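Long-range contacts in heme oxygenase (Chlamydomonas reinhardtii, PDB 4RAJ), which probably catalyses the oxygen-dependent opening of heme to biliverdin, with release of iron and carbon monoxide: residues A[83-88]-A[193-198]; A[77-82]-A[135-140]; A[21-26]-A[206-211]. All blocks are in the same frame, centred on the assembly; numbering follows the deposited sequence.

Interaction 1 of 3, residues A[83-88]-A[193-198]; sequences SKFKDV and KQFDEW
OE1 of Q194 accepts a hydrogen bond from a water 2.8 Å away, and the same water accepts from the backbone N of V88 at 3.1 Å, so the glutamine carbonyl is tied to the backbone of helix 86-89 through one bridging molecule. CG1 of V88 also lies against OE1. The other end of the amide turns to the carbonyl O of K84, to which NE2 donates in a bond refined so short that its exact length is doubtful. Together the two links are likely to set the rotation of the amide. With CG anti to the backbone N (chi1 -177°) and the chain extended beyond it, Q194 runs straight out from helix 184-200 and slides past F85 in the opposite direction. Its amide plane lies only 11° from that of the phenyl ring, stacked upon it, and CG sits over the ring face, 3.9 Å from the centroid, as a CH-pi contact. W198 meets F85 quite differently. The phenyl edge, led by CE1, is directed at the face of the W198 indole in a T-shaped pair, with CE1 of F85 3.7 Å from CG of W198 and the planes at 86°. CE2 of F85 approaches the backbone N of F195 and lies 4.3 Å from CB of F195. Were F85 an alanine, the Q194 amide would probably lose the surface it stacks on, and a gap would be likely to open beside the indole face. The aliphatic CD of K84 passes CD1 of W198 before its ammonium leads away. The cluster lies where the break between helices 80-84 and 86-89 packs against helix 184-200; L141 of helix 140-151 touches F85, F195 and W198, and F191 meets the rings of F85 and F195.

Interaction 2 of 3, residues A[77-82]-A[135-140]; sequences KGDADV and SSPALL
D79, the N-cap of helix 80-84, lays its carboxylate against the ring of P137, at the turn between helices 120-135 and 140-151. A Schellman motif closes the preceding helix 50-76, with G78 at positive phi, so the chain ends one helix and caps the next within a few residues. The two side chains cross obliquely. CG of D79 is anti to its own backbone N (chi1 -179°), which carries the carboxylate across to the proline, and its two oxygens then do different work. OD1 rests beside the ring, 3.3 Å from CG of P137 and only slightly farther from its CB and CD. OD2 is turned back into the cap: it accepts from the backbone N of V82 at 2.9 Å through its anti lone pair, in a nearly straight bond (172°), and weakly from the backbone N of D81. The carboxylate that packs on the proline is thus held by the helix it caps.

K77 approaches the same ring at about a right angle, bent at its third torsion; its NZ passes CG of P137 on the way to the carbonyl O of G133, which it reaches by a hydrogen bond. V82 lies against the backbone side of the proline, its CG2 3.9 Å from CB of P137 and close to the carbonyl O. That oxygen accepts a hydrogen bond from the backbone N of L140, as the chain winds into helix 140-151. A74 of helix 50-76 touches P137 as well. Across from A138, where the backbones come closest, D81 divides its carboxylate: OD1 takes a hydrogen bond from NE1 of W198, while OD2 lies against the alanine methyl, 3.5 Å from CB of A138.

Interaction 3 of 3, residues A[21-26]-A[206-211]; sequences TKRLSK and LQDQLL
R23 reaches across from helix 20-27 to form a salt bridge with D208 of helix 204-227: NH2 of R23 donates to OD1 of D208 over 2.8 Å, with an N-H...O angle of 152°. The donor meets OD1 almost in line with its C-O bond and the oxygen stands slightly out of the guanidinium plane, so this is a single-oxygen bridge, the two planes being 62° apart. OD1 has a second donor in NE2 of Q204, which probably steadies the negative charge. A water receives a weak bond from NE of R23 and donates to OE1 of Q207, whose NE2 is in turn bonded to the carbonyl O of Q202. With CG anti to its backbone N and a bend at the third torsion, R23 also brings one guanidinium face over a methyl, CD2 of L211, 3.6 Å from NH1 of R23.

Next to the salt bridge L24 and L211 slide past each other in opposite directions, with CD1 of L24 3.7 Å from CA of L211. On the first helix the carbonyl O of T21 takes two donors, the backbone N and OG of S25, from opposite faces of its plane; OG is also bonded to OH of Y145. The two helical segments cross at -40° with their axes 10.3 Å apart, and the buried L24 also touches Y145 of helix 140-151, F195 of helix 184-200 and H214 farther along helix 204-227.

The three contacts form one continuous region of the helical fold, each centred about 17-18 Å from the centre of the chain. W198 NE1 and D81 OD1, 2.9 Å apart, join interactions 1 and 2, whose centres lie about 12 Å from each other. Interactions 1 and 3 meet where D196 OD2 approaches T21 OG1 and where CZ3 of W198 packs 3.6 Å from CD1 of L210. L139 fits against L206, Q209 and L210, linking interactions 2 and 3. Helices 140-151 and 204-227, which run through or beside these contacts, also carry T146, Q147, A150, F218, N221 and I225 of the pocket occupied by a polyether molecule in this heme-free structure.

Interaction 1 of 3, residues A[83-88]-A[193-198]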
loop_
_atom_site.group_PDB
_atom_site.type_symbol
_atom_site.label_atom_id
_atom_site.label_comp_id
_atom_site.label_asym_id
_atom_site.label_seq_id
_atom_site.Cartn_x
_atom_site.Cartn_y
_atom_site.Cartn_z
ATOM N N SER A 83 -1.767 18.887 0.812
ATOM C CA SER A 83 -0.904 19.722 -0.013
ATOM C C SER A 83 0.456 19.949 0.632
ATOM O O SER A 83 1.458 20.088 -0.068
ATOM C CB SER A 83 -1.569 21.060 -0.313
ATOM O OG SER A 83 -2.723 20.854 -1.103
ATOM N N LYS A 84 0.504 19.951 1.959
ATOM C CA LYS A 84 1.777 20.107 2.647
ATOM C C LYS A 84 2.722 18.958 2.326
ATOM O O LYS A 84 3.934 19.106 2.432
ATOM C CB LYS A 84 1.567 20.216 4.159
ATOM C CG LYS A 84 0.908 21.521 4.580
ATOM C CD LYS A 84 0.700 21.582 6.086
ATOM C CE LYS A 84 0.141 22.931 6.524
ATOM N NZ LYS A 84 1.101 24.034 6.285
ATOM N N PHE A 85 2.157 17.824 1.912
ATOM C CA PHE A 85 2.919 16.604 1.662
ATOM C C PHE A 85 3.184 16.364 0.173
ATOM O O PHE A 85 3.752 15.340 -0.194
ATOM C CB PHE A 85 2.178 15.383 2.242
ATOM C CG PHE A 85 2.221 15.301 3.748
ATOM C CD1 PHE A 85 1.446 16.149 4.529
ATOM C CD2 PHE A 85 3.046 14.381 4.378
ATOM C CE1 PHE A 85 1.493 16.087 5.922
ATOM C CE2 PHE A 85 3.095 14.303 5.762
ATOM C CZ PHE A 85 2.310 15.157 6.540
ATOM N N LYS A 86 2.759 17.298 -0.672
ATOM C CA LYS A 86 2.880 17.124 -2.123
ATOM C C LYS A 86 4.267 16.656 -2.572
ATOM O O LYS A 86 4.378 15.715 -3.359
ATOM C CB LYS A 86 2.518 18.424 -2.845
ATOM C CG LYS A 86 2.701 18.360 -4.356
ATOM C CD LYS A 86 1.676 19.234 -5.057
ATOM C CE LYS A 86 1.895 19.272 -6.558
ATOM N NZ LYS A 86 0.766 19.959 -7.249
ATOM N N ASP A 87 5.328 17.281 -2.070
ATOM C CA ASP A 87 6.672 16.901 -2.521
ATOM C C ASP A 87 7.051 15.456 -2.144
ATOM O O ASP A 87 7.664 14.749 -2.947
ATOM C CB ASP A 87 7.716 17.873 -1.975
ATOM C CG ASP A 87 7.589 19.268 -2.575
ATOM O OD1 ASP A 87 6.958 19.412 -3.648
ATOM O OD2 ASP A 87 8.128 20.219 -1.973
ATOM N N VAL A 88 6.665 15.008 -0.949
ATOM C CA VAL A 88 7.019 13.658 -0.511
ATOM C C VAL A 88 6.080 12.610 -1.136
ATOM O O VAL A 88 6.463 11.458 -1.333
ATOM C CB VAL A 88 7.012 13.532 1.050
ATOM C CG1 VAL A 88 8.062 14.460 1.674
ATOM C CG2 VAL A 88 5.643 13.824 1.639
ATOM N N LYS A 193 9.441 12.015 8.731
ATOM C CA LYS A 193 9.810 13.267 9.381
ATOM C C LYS A 193 8.694 14.295 9.284
ATOM O O LYS A 193 8.319 14.915 10.281
ATOM C CB LYS A 193 11.095 13.822 8.763
ATOM C CG LYS A 193 11.564 15.143 9.354
ATOM C CD LYS A 193 13.072 15.297 9.182
ATOM C CE LYS A 193 13.537 16.673 9.601
ATOM N NZ LYS A 193 12.905 17.709 8.745
ATOM N N GLN A 194 8.148 14.465 8.087
ATOM C CA GLN A 194 7.060 15.415 7.910
ATOM C C GLN A 194 5.773 14.954 8.589
ATOM O O GLN A 194 5.058 15.770 9.160
ATOM C CB GLN A 194 6.785 15.670 6.434
ATOM C CG GLN A 194 5.697 16.709 6.223
ATOM C CD GLN A 194 5.644 17.224 4.805
ATOM O OE1 GLN A 194 6.284 16.675 3.907
ATOM N NE2 GLN A 194 4.885 18.293 4.595
ATOM N N PHE A 195 5.476 13.659 8.511
ATOM C CA PHE A 195 4.281 13.106 9.153
ATOM C C PHE A 195 4.307 13.365 10.659
ATOM O O PHE A 195 3.291 13.717 11.259
ATOM C CB PHE A 195 4.166 11.604 8.869
ATOM C CG PHE A 195 2.848 10.990 9.287
ATOM C CD1 PHE A 195 1.657 11.395 8.705
ATOM C CD2 PHE A 195 2.814 9.975 10.222
ATOM C CE1 PHE A 195 0.447 10.814 9.072
ATOM C CE2 PHE A 195 1.608 9.393 10.589
ATOM C CZ PHE A 195 0.427 9.818 10.010
ATOM N N ASP A 196 5.479 13.211 11.265
ATOM C CA ASP A 196 5.625 13.462 12.694
ATOM C C ASP A 196 5.515 14.944 13.041
ATOM O O ASP A 196 4.892 15.305 14.044
ATOM C CB ASP A 196 6.953 12.902 13.197
ATOM C CG ASP A 196 6.848 11.448 13.603
ATOM O OD1 ASP A 196 5.711 10.965 13.813
ATOM O OD2 ASP A 196 7.898 10.790 13.737
ATOM N N GLU A 197 6.104 15.804 12.213
ATOM C CA GLU A 197 6.050 17.245 12.466
ATOM C C GLU A 197 4.655 17.810 12.269
ATOM O O GLU A 197 4.172 18.602 13.076
ATOM C CB GLU A 197 7.034 17.984 11.561
ATOM C CG GLU A 197 8.384 18.170 12.196
ATOM C CD GLU A 197 9.463 18.462 11.184
ATOM O OE1 GLU A 197 9.127 18.956 10.083
ATOM O OE2 GLU A 197 10.642 18.187 11.493
ATOM N N TRP A 198 4.018 17.408 11.180
ATOM C CA TRP A 198 2.665 17.850 10.896
ATOM C C TRP A 198 1.684 17.265 11.931
ATOM O O TRP A 198 0.803 17.968 12.452
ATOM C CB TRP A 198 2.279 17.452 9.468
ATOM C CG TRP A 198 0.821 17.569 9.194
ATOM C CD1 TRP A 198 0.148 18.684 8.781
ATOM C CD2 TRP A 198 -0.157 16.531 9.316
ATOM N NE1 TRP A 198 -1.189 18.405 8.640
ATOM C CE2 TRP A 198 -1.403 17.087 8.959
ATOM C CE3 TRP A 198 -0.098 15.180 9.685
ATOM C CZ2 TRP A 198 -2.588 16.342 8.973
ATOM C CZ3 TRP A 198 -1.276 14.439 9.697
ATOM C CH2 TRP A 198 -2.501 15.024 9.336
HETATM O O HOH W 1 6.365 17.224 1.128
#

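Interaction 2 of 3, residues A[77-82]-A[135-140]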
loop_
_atom_site.group_PDB
_atom_site.type_symbol
_atom_site.label_atom_id
_atom_site.label_comp_id
_atom_site.label_asym_id
_atom_site.label_seq_id
_atom_site.Cartn_x
_atom_site.Cartn_y
_atom_site.Cartn_z
ATOM N N LYS A 77 -7.999 19.681 -5.015
ATOM C CA LYS A 77 -8.840 20.581 -4.222
ATOM C C LYS A 77 -8.030 21.544 -3.359
ATOM O O LYS A 77 -8.590 22.413 -2.697
ATOM C CB LYS A 77 -9.780 19.789 -3.304
ATOM C CG LYS A 77 -10.892 19.036 -3.998
ATOM C CD LYS A 77 -11.822 18.368 -2.980
ATOM C CE LYS A 77 -11.043 17.700 -1.843
ATOM N NZ LYS A 77 -11.858 16.697 -1.089
ATOM N N GLY A 78 -6.716 21.371 -3.347
ATOM C CA GLY A 78 -5.853 22.162 -2.496
ATOM C C GLY A 78 -6.132 21.954 -1.018
ATOM O O GLY A 78 -6.184 22.914 -0.253
ATOM N N ASP A 79 -6.323 20.703 -0.609
ATOM C CA ASP A 79 -6.485 20.401 0.804
ATOM C C ASP A 79 -5.267 20.884 1.579
ATOM O O ASP A 79 -4.135 20.577 1.211
ATOM C CB ASP A 79 -6.694 18.899 1.031
ATOM C CG ASP A 79 -6.881 18.561 2.493
ATOM O OD1 ASP A 79 -8.038 18.591 2.964
ATOM O OD2 ASP A 79 -5.874 18.270 3.176
ATOM N N ALA A 80 -5.504 21.639 2.646
ATOM C CA ALA A 80 -4.421 22.248 3.411
ATOM C C ALA A 80 -3.393 21.226 3.871
ATOM O O ALA A 80 -2.193 21.464 3.771
ATOM C CB ALA A 80 -4.979 23.002 4.613
ATOM N N ASP A 81 -3.866 20.078 4.351
ATOM C CA ASP A 81 -2.985 19.097 4.965
ATOM C C ASP A 81 -2.249 18.257 3.922
ATOM O O ASP A 81 -1.023 18.120 3.970
ATOM C CB ASP A 81 -3.778 18.185 5.900
ATOM C CG ASP A 81 -4.390 18.939 7.066
ATOM O OD1 ASP A 81 -3.648 19.648 7.773
ATOM O OD2 ASP A 81 -5.616 18.833 7.263
ATOM N N VAL A 82 -2.995 17.686 2.982
ATOM C CA VAL A 82 -2.372 16.824 1.985
ATOM C C VAL A 82 -1.409 17.640 1.111
ATOM O O VAL A 82 -0.337 17.160 0.751
ATOM C CB VAL A 82 -3.426 16.108 1.119
ATOM C CG1 VAL A 82 -2.758 15.185 0.105
ATOM C CG2 VAL A 82 -4.366 15.306 2.005
ATOM N N SER A 135 -14.478 13.559 2.520
ATOM C CA SER A 135 -14.854 14.208 3.775
ATOM C C SER A 135 -13.701 14.553 4.737
ATOM O O SER A 135 -13.800 15.521 5.481
ATOM C CB SER A 135 -15.884 13.339 4.507
ATOM O OG SER A 135 -15.378 12.047 4.805
ATOM N N SER A 136 -12.618 13.780 4.748
ATOM C CA SER A 136 -11.489 14.121 5.625
ATOM C C SER A 136 -10.156 13.675 5.039
ATOM O O SER A 136 -9.583 12.675 5.474
ATOM C CB SER A 136 -11.669 13.500 7.006
ATOM O OG SER A 136 -12.136 12.172 6.901
ATOM N N PRO A 137 -9.654 14.428 4.056
ATOM C CA PRO A 137 -8.478 13.985 3.301
ATOM C C PRO A 137 -7.220 13.824 4.146
ATOM O O PRO A 137 -6.389 13.014 3.776
ATOM C CB PRO A 137 -8.293 15.091 2.256
ATOM C CG PRO A 137 -9.629 15.757 2.161
ATOM C CD PRO A 137 -10.199 15.696 3.539
ATOM N N ALA A 138 -7.070 14.550 5.249
ATOM C CA ALA A 138 -5.878 14.369 6.077
ATOM C C ALA A 138 -5.694 12.912 6.555
ATOM O O ALA A 138 -4.556 12.455 6.726
ATOM C CB ALA A 138 -5.920 15.318 7.281
ATOM N N LEU A 139 -6.802 12.191 6.762
ATOM C CA LEU A 139 -6.753 10.821 7.277
ATOM C C LEU A 139 -6.144 9.849 6.255
ATOM O O LEU A 139 -5.697 8.758 6.617
ATOM C CB LEU A 139 -8.158 10.335 7.691
ATOM C CG LEU A 139 -8.796 11.114 8.854
ATOM C CD1 LEU A 139 -10.109 10.473 9.379
ATOM C CD2 LEU A 139 -7.791 11.285 9.991
ATOM N N LEU A 140 -6.135 10.254 4.989
ATOM C CA LEU A 140 -5.449 9.497 3.938
ATOM C C LEU A 140 -3.957 9.344 4.243
ATOM O O LEU A 140 -3.316 8.363 3.832
ATOM C CB LEU A 140 -5.627 10.189 2.579
ATOM C CG LEU A 140 -7.023 10.175 1.952
ATOM C CD1 LEU A 140 -7.064 11.059 0.675
ATOM C CD2 LEU A 140 -7.448 8.738 1.665
#

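Interaction 3 of 3, residues A[21-26]-A[206-211]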
loop_
_atom_site.group_PDB
_atom_site.type_symbol
_atom_site.label_atom_id
_atom_site.label_comp_id
_atom_site.label_asym_id
_atom_site.label_seq_id
_atom_site.Cartn_x
_atom_site.Cartn_y
_atom_site.Cartn_z
ATOM N N THR A 21 4.545 8.666 14.809
ATOM C CA THR A 21 4.989 7.420 14.191
ATOM C C THR A 21 5.203 6.332 15.233
ATOM O O THR A 21 4.854 5.182 15.011
ATOM C CB THR A 21 6.295 7.608 13.389
ATOM O OG1 THR A 21 7.222 8.377 14.162
ATOM C CG2 THR A 21 6.019 8.308 12.076
ATOM N N LYS A 22 5.765 6.704 16.377
ATOM C CA LYS A 22 6.060 5.726 17.409
ATOM C C LYS A 22 4.783 5.297 18.122
ATOM O O LYS A 22 4.629 4.133 18.486
ATOM C CB LYS A 22 7.075 6.287 18.404
ATOM C CG LYS A 22 7.720 5.223 19.270
ATOM C CD LYS A 22 9.247 5.288 19.192
ATOM C CE LYS A 22 9.824 6.288 20.181
ATOM N NZ LYS A 22 11.288 6.478 19.983
ATOM N N ARG A 23 3.863 6.234 18.319
ATOM C CA ARG A 23 2.586 5.873 18.922
ATOM C C ARG A 23 1.818 4.915 18.018
ATOM O O ARG A 23 1.211 3.957 18.492
ATOM C CB ARG A 23 1.734 7.109 19.220
ATOM C CG ARG A 23 0.388 6.745 19.859
ATOM C CD ARG A 23 -0.167 7.851 20.730
ATOM N NE ARG A 23 -1.116 8.688 20.008
ATOM C CZ ARG A 23 -2.438 8.628 20.149
ATOM N NH1 ARG A 23 -2.990 7.768 20.991
ATOM N NH2 ARG A 23 -3.211 9.442 19.440
ATOM N N LEU A 24 1.852 5.162 16.713
ATOM C CA LEU A 24 1.130 4.306 15.780
ATOM C C LEU A 24 1.768 2.927 15.688
ATOM O O LEU A 24 1.082 1.910 15.784
ATOM C CB LEU A 24 1.055 4.952 14.395
ATOM C CG LEU A 24 -0.194 5.795 14.104
ATOM C CD1 LEU A 24 -0.429 6.838 15.185
ATOM C CD2 LEU A 24 -0.079 6.479 12.754
ATOM N N SER A 25 3.086 2.894 15.521
ATOM C CA SER A 25 3.788 1.620 15.393
ATOM C C SER A 25 3.652 0.761 16.652
ATOM O O SER A 25 3.535 -0.457 16.558
ATOM C CB SER A 25 5.261 1.857 15.061
ATOM O OG SER A 25 5.361 2.607 13.862
ATOM N N LYS A 26 3.648 1.390 17.826
ATOM C CA LYS A 26 3.397 0.654 19.067
ATOM C C LYS A 26 1.991 0.076 19.103
ATOM O O LYS A 26 1.785 -1.059 19.530
ATOM C CB LYS A 26 3.603 1.542 20.300
ATOM C CG LYS A 26 5.054 1.800 20.655
ATOM C CD LYS A 26 5.201 2.235 22.110
ATOM C CE LYS A 26 4.427 3.508 22.397
ATOM N NZ LYS A 26 4.577 3.943 23.813
ATOM N N LEU A 206 -7.784 14.508 15.977
ATOM C CA LEU A 206 -7.244 14.131 14.667
ATOM C C LEU A 206 -6.070 13.160 14.797
ATOM O O LEU A 206 -5.938 12.230 14.006
ATOM C CB LEU A 206 -6.822 15.381 13.888
ATOM C CG LEU A 206 -6.431 15.188 12.419
ATOM C CD1 LEU A 206 -7.597 14.632 11.630
ATOM C CD2 LEU A 206 -5.965 16.497 11.818
ATOM N N GLN A 207 -5.214 13.373 15.794
ATOM C CA GLN A 207 -4.144 12.417 16.063
ATOM C C GLN A 207 -4.707 11.029 16.408
ATOM O O GLN A 207 -4.167 10.012 15.966
ATOM C CB GLN A 207 -3.245 12.926 17.189
ATOM C CG GLN A 207 -2.580 14.260 16.861
ATOM C CD GLN A 207 -1.457 14.603 17.820
ATOM O OE1 GLN A 207 -0.721 13.725 18.276
ATOM N NE2 GLN A 207 -1.328 15.884 18.141
ATOM N N ASP A 208 -5.785 10.986 17.203
ATOM C CA ASP A 208 -6.452 9.720 17.510
ATOM C C ASP A 208 -7.040 9.073 16.256
ATOM O O ASP A 208 -7.003 7.854 16.096
ATOM C CB ASP A 208 -7.576 9.918 18.538
ATOM C CG ASP A 208 -7.054 10.209 19.937
ATOM O OD1 ASP A 208 -5.827 10.056 20.176
ATOM O OD2 ASP A 208 -7.881 10.594 20.797
ATOM N N GLN A 209 -7.610 9.888 15.380
ATOM C CA GLN A 209 -8.164 9.376 14.132
ATOM C C GLN A 209 -7.092 8.784 13.239
ATOM O O GLN A 209 -7.331 7.800 12.556
ATOM C CB GLN A 209 -8.888 10.473 13.368
ATOM C CG GLN A 209 -10.275 10.791 13.873
ATOM C CD GLN A 209 -10.961 11.819 13.008
ATOM O OE1 GLN A 209 -10.397 12.869 12.718
ATOM N NE2 GLN A 209 -12.176 11.518 12.576
ATOM N N LEU A 210 -5.916 9.400 13.230
ATOM C CA LEU A 210 -4.809 8.891 12.426
ATOM C C LEU A 210 -4.357 7.532 12.938
ATOM O O LEU A 210 -4.063 6.627 12.157
ATOM C CB LEU A 210 -3.643 9.888 12.431
ATOM C CG LEU A 210 -3.944 11.205 11.712
ATOM C CD1 LEU A 210 -2.925 12.283 12.078
ATOM C CD2 LEU A 210 -3.953 10.964 10.200
ATOM N N LEU A 211 -4.304 7.387 14.257
ATOM C CA LEU A 211 -4.054 6.084 14.878
ATOM C C LEU A 211 -5.101 5.075 14.410
ATOM O O LEU A 211 -4.757 3.976 13.979
ATOM C CB LEU A 211 -4.061 6.193 16.418
ATOM C CG LEU A 211 -3.947 4.881 17.210
ATOM C CD1 LEU A 211 -2.849 4.034 16.609
ATOM C CD2 LEU A 211 -3.649 5.151 18.677
HETATM O O HOH W 2 -1.116 11.576 19.524
#